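Long-range contacts in NADH oxidase (Thermus thermophilus, PDB 6RVB), which catalyses the NADH-dependent reduction of coenzyme A disulfide as an FAD-containing flavoprotein: residues A115-P120 with V130-T135; I243-E248 with T260-T265. All coordinates share one frame; numbering follows the deposited sequence.

Contact 1: residues A115-P120 with V130-T135; sequences ARPSLP and VYTLRT. With FAD (flavin-adenine dinucleotide), chain E.
Arg134 NE reaches back to Ala115 O in a weak hydrogen bond, 3.4 Å long and bent to 131° at the hydrogen. The fold is that of the pyridine nucleotide-disulfide oxidoreductases, and here strand 115-117, one half of a two-stranded antiparallel link, passes beside the segment that leaves strand 130-131, an outer strand of the parallel sheet of the NAD-binding domain. CG of Arg134 stands anti to the backbone N (chi1 -169°) and the chain then bends at chi2 (80°), which lets its carbons run past Pro117 before the guanidinium arrives at the FAD and the bound NAD. On the way Arg134 CG packs on Pro117 CD at 3.9 Å, the two side chains crossing obliquely. The guanidinium is shared by several groups: FAD O2' lies over one of its faces, Asp281 forms a salt bridge with NH2, and NH1 makes a weak hydrogen bond to the bound NAD. NH1 also comes to 3.6 Å from the flavin methyl C8M. Replacing it with an alanine would probably deprive Asp281 of this charge partner and open a gap between Pro117 and the flavin methyl. The Ala115 end meets the cofactor too, through a weak hydrogen bond of 3.4 Å from Ala115 N to FAD O1A. Farther along, the contact turns apolar. Thr132 puts CG2 against the Pro117 ring, 3.7 Å from CG, with the side chains at about a right angle. Leu119 comes to the hydroxyl side of the same threonine, where its CD2 lies 4.0 Å from Thr132 OG1. Leu133 points away from strand 115-117 and instead sets its CD1 3.7 Å from the other flavin methyl, C7M.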
loop_
_atom_site.group_PDB
_atom_site.type_symbol
_atom_site.label_atom_id
_atom_site.label_comp_id
_atom_site.label_asym_id
_atom_site.label_seq_id
_atom_site.Cartn_x
_atom_site.Cartn_y
_atom_site.Cartn_z
ATOM N N ALA A 115 -24.574 5.407 15.706
ATOM C CA ALA A 115 -24.292 4.749 17.006
ATOM C C ALA A 115 -23.959 5.766 18.117
ATOM O O ALA A 115 -23.417 6.863 17.810
ATOM C CB ALA A 115 -23.176 3.706 16.871
ATOM N N ARG A 116 -24.285 5.399 19.370
ATOM C CA ARG A 116 -23.985 6.175 20.544
ATOM C C ARG A 116 -22.976 5.435 21.348
ATOM O O ARG A 116 -22.881 4.213 21.265
ATOM C CB ARG A 116 -25.219 6.422 21.360
ATOM C CG ARG A 116 -25.966 5.207 21.733
ATOM C CD ARG A 116 -27.010 5.471 22.819
ATOM N NE ARG A 116 -28.277 4.977 22.355
ATOM C CZ ARG A 116 -28.809 3.815 22.698
ATOM N NH1 ARG A 116 -28.155 3.034 23.564
ATOM N NH2 ARG A 116 -30.007 3.451 22.168
ATOM N N PRO A 117 -22.148 6.164 22.100
ATOM C CA PRO A 117 -21.159 5.564 23.006
ATOM C C PRO A 117 -21.838 4.771 24.092
ATOM O O PRO A 117 -22.875 5.210 24.593
ATOM C CB PRO A 117 -20.495 6.765 23.628
ATOM C CG PRO A 117 -21.254 7.961 23.167
ATOM C CD PRO A 117 -21.942 7.600 21.934
ATOM N N SER A 118 -21.260 3.616 24.379
ATOM C CA SER A 118 -21.722 2.663 25.350
ATOM C C SER A 118 -20.947 2.850 26.643
ATOM O O SER A 118 -19.816 2.328 26.776
ATOM C CB SER A 118 -21.396 1.284 24.854
ATOM O OG SER A 118 -22.354 0.362 25.308
ATOM N N LEU A 119 -21.564 3.520 27.624
ATOM C CA LEU A 119 -20.930 3.819 28.911
ATOM C C LEU A 119 -20.934 2.696 29.910
ATOM O O LEU A 119 -21.937 2.012 30.090
ATOM C CB LEU A 119 -21.650 4.987 29.546
ATOM C CG LEU A 119 -21.708 6.077 28.526
ATOM C CD1 LEU A 119 -22.186 7.327 29.204
ATOM C CD2 LEU A 119 -20.281 6.227 27.748
ATOM N N PRO A 120 -19.846 2.557 30.663
ATOM C CA PRO A 120 -19.899 1.466 31.654
ATOM C C PRO A 120 -20.580 1.961 32.906
ATOM O O PRO A 120 -20.699 3.169 33.157
ATOM C CB PRO A 120 -18.446 1.249 31.960
ATOM C CG PRO A 120 -17.907 2.707 31.963
ATOM C CD PRO A 120 -18.766 3.520 30.965
ATOM N N VAL A 130 -16.298 14.736 32.818
ATOM C CA VAL A 130 -16.281 13.406 32.214
ATOM C C VAL A 130 -16.828 13.562 30.817
ATOM O O VAL A 130 -17.891 14.117 30.627
ATOM C CB VAL A 130 -17.160 12.450 33.001
ATOM C CG1 VAL A 130 -17.145 11.171 32.374
ATOM C CG2 VAL A 130 -16.670 12.347 34.427
ATOM N N TYR A 131 -16.085 13.086 29.832
ATOM C CA TYR A 131 -16.464 13.267 28.431
ATOM C C TYR A 131 -16.566 12.002 27.553
ATOM O O TYR A 131 -16.110 10.908 27.883
ATOM C CB TYR A 131 -15.477 14.205 27.789
ATOM C CG TYR A 131 -15.427 15.572 28.395
ATOM C CD1 TYR A 131 -16.272 16.594 27.945
ATOM C CD2 TYR A 131 -14.501 15.883 29.338
ATOM C CE1 TYR A 131 -16.213 17.877 28.450
ATOM C CE2 TYR A 131 -14.441 17.166 29.854
ATOM C CZ TYR A 131 -15.313 18.147 29.417
ATOM O OH TYR A 131 -15.240 19.364 29.992
ATOM N N THR A 132 -17.114 12.221 26.375
ATOM C CA THR A 132 -17.319 11.165 25.385
ATOM C C THR A 132 -16.947 11.708 24.002
ATOM O O THR A 132 -16.968 12.915 23.812
ATOM C CB THR A 132 -18.745 10.836 25.492
ATOM O OG1 THR A 132 -18.849 9.507 25.959
ATOM C CG2 THR A 132 -19.518 11.045 24.185
ATOM N N LEU A 133 -16.516 10.895 23.051
ATOM C CA LEU A 133 -16.029 11.517 21.787
ATOM C C LEU A 133 -16.641 10.928 20.600
ATOM O O LEU A 133 -16.095 10.010 20.039
ATOM C CB LEU A 133 -14.551 11.299 21.550
ATOM C CG LEU A 133 -13.817 12.514 21.028
ATOM C CD1 LEU A 133 -12.615 12.136 20.167
ATOM C CD2 LEU A 133 -14.717 13.371 20.290
ATOM N N ARG A 134 -17.750 11.485 20.163
ATOM C CA ARG A 134 -18.513 10.892 19.068
ATOM C C ARG A 134 -19.048 11.929 18.076
ATOM O O ARG A 134 -19.209 11.633 16.926
ATOM C CB ARG A 134 -19.651 10.064 19.647
ATOM C CG ARG A 134 -20.406 9.180 18.713
ATOM C CD ARG A 134 -19.641 7.916 18.462
ATOM N NE ARG A 134 -20.067 7.313 17.213
ATOM C CZ ARG A 134 -19.294 6.504 16.520
ATOM N NH1 ARG A 134 -18.050 6.179 17.002
ATOM N NH2 ARG A 134 -19.794 6.034 15.372
ATOM N N THR A 135 -19.298 13.156 18.489
ATOM C CA THR A 135 -20.059 14.084 17.657
ATOM C C THR A 135 -19.407 15.431 17.635
ATOM O O THR A 135 -18.464 15.656 18.379
ATOM C CB THR A 135 -21.416 14.300 18.273
ATOM O OG1 THR A 135 -21.259 14.996 19.516
ATOM C CG2 THR A 135 -22.026 13.020 18.600
HETATM P PA FAD E . -23.185 8.732 12.722
HETATM O O1A FAD E . -23.129 8.070 14.197
HETATM O O2A FAD E . -21.939 9.351 12.053
HETATM O O5B FAD E . -24.381 9.890 12.648
HETATM C C5B FAD E . -25.753 9.656 13.113
HETATM C C4B FAD E . -26.508 10.968 13.328
HETATM O O4B FAD E . -27.882 10.663 13.164
HETATM C C3B FAD E . -26.223 11.572 14.694
HETATM O O3B FAD E . -25.596 12.902 14.616
HETATM C C2B FAD E . -27.588 11.676 15.223
HETATM O O2B FAD E . -27.561 13.014 15.724
HETATM C C1B FAD E . -28.570 11.452 14.032
HETATM N N9A FAD E . -29.799 10.758 14.549
HETATM C C8A FAD E . -29.838 9.684 15.406
HETATM N N7A FAD E . -31.101 9.390 15.820
HETATM C C5A FAD E . -31.916 10.280 15.203
HETATM C C6A FAD E . -33.390 10.496 15.209
HETATM N N6A FAD E . -34.150 9.629 15.943
HETATM N N1A FAD E . -33.867 11.534 14.467
HETATM C C2A FAD E . -33.005 12.332 13.727
HETATM N N3A FAD E . -31.637 12.229 13.643
HETATM C C4A FAD E . -31.066 11.201 14.365
HETATM N N1 FAD E . -14.106 5.511 10.759
HETATM C C2 FAD E . -13.117 5.117 9.895
HETATM O O2 FAD E . -13.397 4.417 8.875
HETATM N N3 FAD E . -11.847 5.502 10.123
HETATM C C4 FAD E . -11.460 6.316 11.168
HETATM O O4 FAD E . -10.246 6.699 11.384
HETATM C C4X FAD E . -12.508 6.812 12.114
HETATM N N5 FAD E . -12.143 7.640 13.158
HETATM C C5X FAD E . -13.141 8.042 14.010
HETATM C C6 FAD E . -12.822 8.878 15.109
HETATM C C7 FAD E . -13.828 9.321 15.992
HETATM C C7M FAD E . -13.426 10.210 17.136
HETATM C C8 FAD E . -15.269 8.917 15.778
HETATM C C8M FAD E . -16.388 9.351 16.687
HETATM C C9 FAD E . -15.593 8.063 14.703
HETATM C C9A FAD E . -14.608 7.593 13.788
HETATM N N10 FAD E . -14.982 6.747 12.673
HETATM C C10 FAD E . -13.915 6.337 11.832
HETATM C "C1'" FAD E . -16.358 6.254 12.451
HETATM C "C2'" FAD E . -17.317 7.232 11.849
HETATM O "O2'" FAD E . -17.619 8.271 12.770
HETATM C "C3'" FAD E . -18.634 6.562 11.573
HETATM O "O3'" FAD E . -18.416 5.246 11.078
HETATM C "C4'" FAD E . -19.315 7.465 10.528
HETATM O "O4'" FAD E . -19.485 8.879 10.898
HETATM C "C5'" FAD E . -20.592 6.820 9.954
HETATM O "O5'" FAD E . -21.759 7.093 10.720
HETATM P P FAD E . -23.283 7.079 10.183
HETATM O O1P FAD E . -23.474 8.109 9.084
HETATM O O2P FAD E . -24.078 5.753 10.170
HETATM O O3P FAD E . -23.857 7.751 11.543
#

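Contact 2: residues I243-E248 with T260-T265; sequences IRPNTE and TGAIAT
The backbones of Pro245 and Ala262 come closest here, with 5.8 Å between their CA atoms, and no hydrogen bond crosses the gap. Each segment turns at this point. An inverse gamma turn is built around Asn246, closed by a weak bond from Thr247 N to Pro245 O, while Thr260 forms an ST turn: its OG1 accepts from Ala262 N at 2.9 Å, nearly straight at 168°. Gly261, inside that turn, has a positive phi (107°), at which a CB would press on the carbonyl O of Thr260. Pro245 and Thr247 pack against the carbonyl of Gly261: Pro245 CG lies 3.7 Å from Gly261 O, and the Thr247 methyl CG2 touches the same oxygen. The proline ring also rests on Ala262, with 4.4 Å between Pro245 CG and Ala262 CB. With CG2 anti to the carbonyl carbon, the methyl of Thr247 is the branch that meets the loop, while OG1 makes a weak hydrogen bond to Gln251. This is packing between the end of strand 243-245, where Thr247 leads into helix 248-252, and the loop that follows that helix, itself tied by Thr260 to Glu284 and by the backbone of Ile263 to Val282 and Glu284.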
loop_
_atom_site.group_PDB
_atom_site.type_symbol
_atom_site.label_atom_id
_atom_site.label_comp_id
_atom_site.label_asym_id
_atom_site.label_seq_id
_atom_site.Cartn_x
_atom_site.Cartn_y
_atom_site.Cartn_z
ATOM N N ILE A 243 -19.134 1.571 21.330
ATOM C CA ILE A 243 -20.359 2.168 20.856
ATOM C C ILE A 243 -21.324 1.055 20.629
ATOM O O ILE A 243 -20.964 -0.067 20.681
ATOM C CB ILE A 243 -20.146 2.869 19.537
ATOM C CG1 ILE A 243 -19.436 1.948 18.561
ATOM C CG2 ILE A 243 -19.228 4.052 19.687
ATOM C CD1 ILE A 243 -19.170 2.544 17.254
ATOM N N ARG A 244 -22.588 1.370 20.474
ATOM C CA ARG A 244 -23.628 0.394 20.197
ATOM C C ARG A 244 -24.508 1.153 19.172
ATOM O O ARG A 244 -24.560 2.381 19.106
ATOM C CB ARG A 244 -24.377 0.045 21.479
ATOM C CG ARG A 244 -25.449 1.197 22.033
ATOM C CD ARG A 244 -26.673 0.685 22.966
ATOM N NE ARG A 244 -26.137 0.075 24.216
ATOM C CZ ARG A 244 -26.464 0.385 25.485
ATOM N NH1 ARG A 244 -27.393 1.301 25.781
ATOM N NH2 ARG A 244 -25.838 -0.236 26.489
ATOM N N PRO A 245 -25.193 0.444 18.322
ATOM C CA PRO A 245 -26.040 1.132 17.341
ATOM C C PRO A 245 -27.322 1.737 17.884
ATOM O O PRO A 245 -27.901 1.259 18.863
ATOM C CB PRO A 245 -26.411 0.030 16.401
ATOM C CG PRO A 245 -26.413 -1.145 17.255
ATOM C CD PRO A 245 -25.324 -1.002 18.257
ATOM N N ASN A 246 -27.752 2.809 17.222
ATOM C CA ASN A 246 -29.015 3.482 17.483
ATOM C C ASN A 246 -30.272 2.892 16.873
ATOM O O ASN A 246 -30.906 3.470 16.008
ATOM C CB ASN A 246 -28.868 4.897 17.074
ATOM C CG ASN A 246 -28.190 5.648 18.079
ATOM O OD1 ASN A 246 -28.409 5.420 19.268
ATOM N ND2 ASN A 246 -27.314 6.539 17.663
ATOM N N THR A 247 -30.686 1.770 17.391
ATOM C CA THR A 247 -31.729 1.074 16.744
ATOM C C THR A 247 -33.071 1.427 17.344
ATOM O O THR A 247 -34.046 0.799 17.035
ATOM C CB THR A 247 -31.483 -0.430 16.840
ATOM O OG1 THR A 247 -31.802 -0.881 18.155
ATOM C CG2 THR A 247 -30.032 -0.757 16.634
ATOM N N GLU A 248 -33.165 2.440 18.177
ATOM C CA GLU A 248 -34.365 2.553 18.994
ATOM C C GLU A 248 -35.655 2.905 18.162
ATOM O O GLU A 248 -36.731 2.202 18.213
ATOM C CB GLU A 248 -34.019 3.522 20.107
ATOM C CG GLU A 248 -35.036 3.756 21.219
ATOM C CD GLU A 248 -34.609 5.007 22.065
ATOM O OE1 GLU A 248 -33.361 5.193 22.275
ATOM O OE2 GLU A 248 -35.497 5.818 22.477
ATOM N N THR A 260 -26.420 -9.240 15.610
ATOM C CA THR A 260 -25.447 -8.385 16.218
ATOM C C THR A 260 -26.061 -7.257 16.946
ATOM O O THR A 260 -25.384 -6.519 17.652
ATOM C CB THR A 260 -24.658 -7.627 15.159
ATOM O OG1 THR A 260 -25.460 -6.579 14.566
ATOM C CG2 THR A 260 -24.213 -8.565 14.078
ATOM N N GLY A 261 -27.315 -6.981 16.684
ATOM C CA GLY A 261 -27.937 -5.857 17.328
ATOM C C GLY A 261 -28.175 -4.658 16.461
ATOM O O GLY A 261 -28.988 -3.748 16.813
ATOM N N ALA A 262 -27.461 -4.650 15.348
ATOM C CA ALA A 262 -27.610 -3.630 14.365
ATOM C C ALA A 262 -28.804 -3.993 13.461
ATOM O O ALA A 262 -29.296 -5.130 13.502
ATOM C CB ALA A 262 -26.400 -3.542 13.621
ATOM N N ILE A 263 -29.308 -3.039 12.670
ATOM C CA ILE A 263 -30.426 -3.312 11.754
ATOM C C ILE A 263 -29.956 -4.282 10.711
ATOM O O ILE A 263 -28.867 -4.150 10.228
ATOM C CB ILE A 263 -30.886 -2.062 11.046
ATOM C CG1 ILE A 263 -31.660 -1.140 11.963
ATOM C CG2 ILE A 263 -31.729 -2.413 9.886
ATOM C CD1 ILE A 263 -31.813 0.171 11.464
ATOM N N ALA A 264 -30.790 -5.270 10.379
ATOM C CA ALA A 264 -30.503 -6.281 9.351
ATOM C C ALA A 264 -30.723 -5.745 7.954
ATOM O O ALA A 264 -31.592 -4.942 7.757
ATOM C CB ALA A 264 -31.364 -7.375 9.557
ATOM N N THR A 265 -29.927 -6.168 6.983
ATOM C CA THR A 265 -30.066 -5.653 5.602
ATOM C C THR A 265 -29.711 -6.698 4.555
ATOM O O THR A 265 -29.000 -7.632 4.861
ATOM C CB THR A 265 -29.197 -4.341 5.295
ATOM O OG1 THR A 265 -27.806 -4.645 5.113
ATOM C CG2 THR A 265 -29.356 -3.344 6.369
#

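In the fold
Strands 115-117 and 243-245 join the two contacts: they pair antiparallel, with Arg116 O 3.0 Å from Arg244 N, a probable hydrogen bond. The contact centres lie about 16 Å apart, in series along the chain. Contact 1 lies at FAD and the bound NAD. Between nearest atoms, the Arg134 side chain is about 3 Å from NAD and about 8 Å from coenzyme A. The packing of contact 2 stands farther back, the nearest atoms of the Pro245 side chain being about 9 Å from FAD and 11 Å from NAD, yet about 5 Å from the side chain of Ala115. Its segment 243-248 still reaches the ligand through Ile243, which touches both NAD and Arg134.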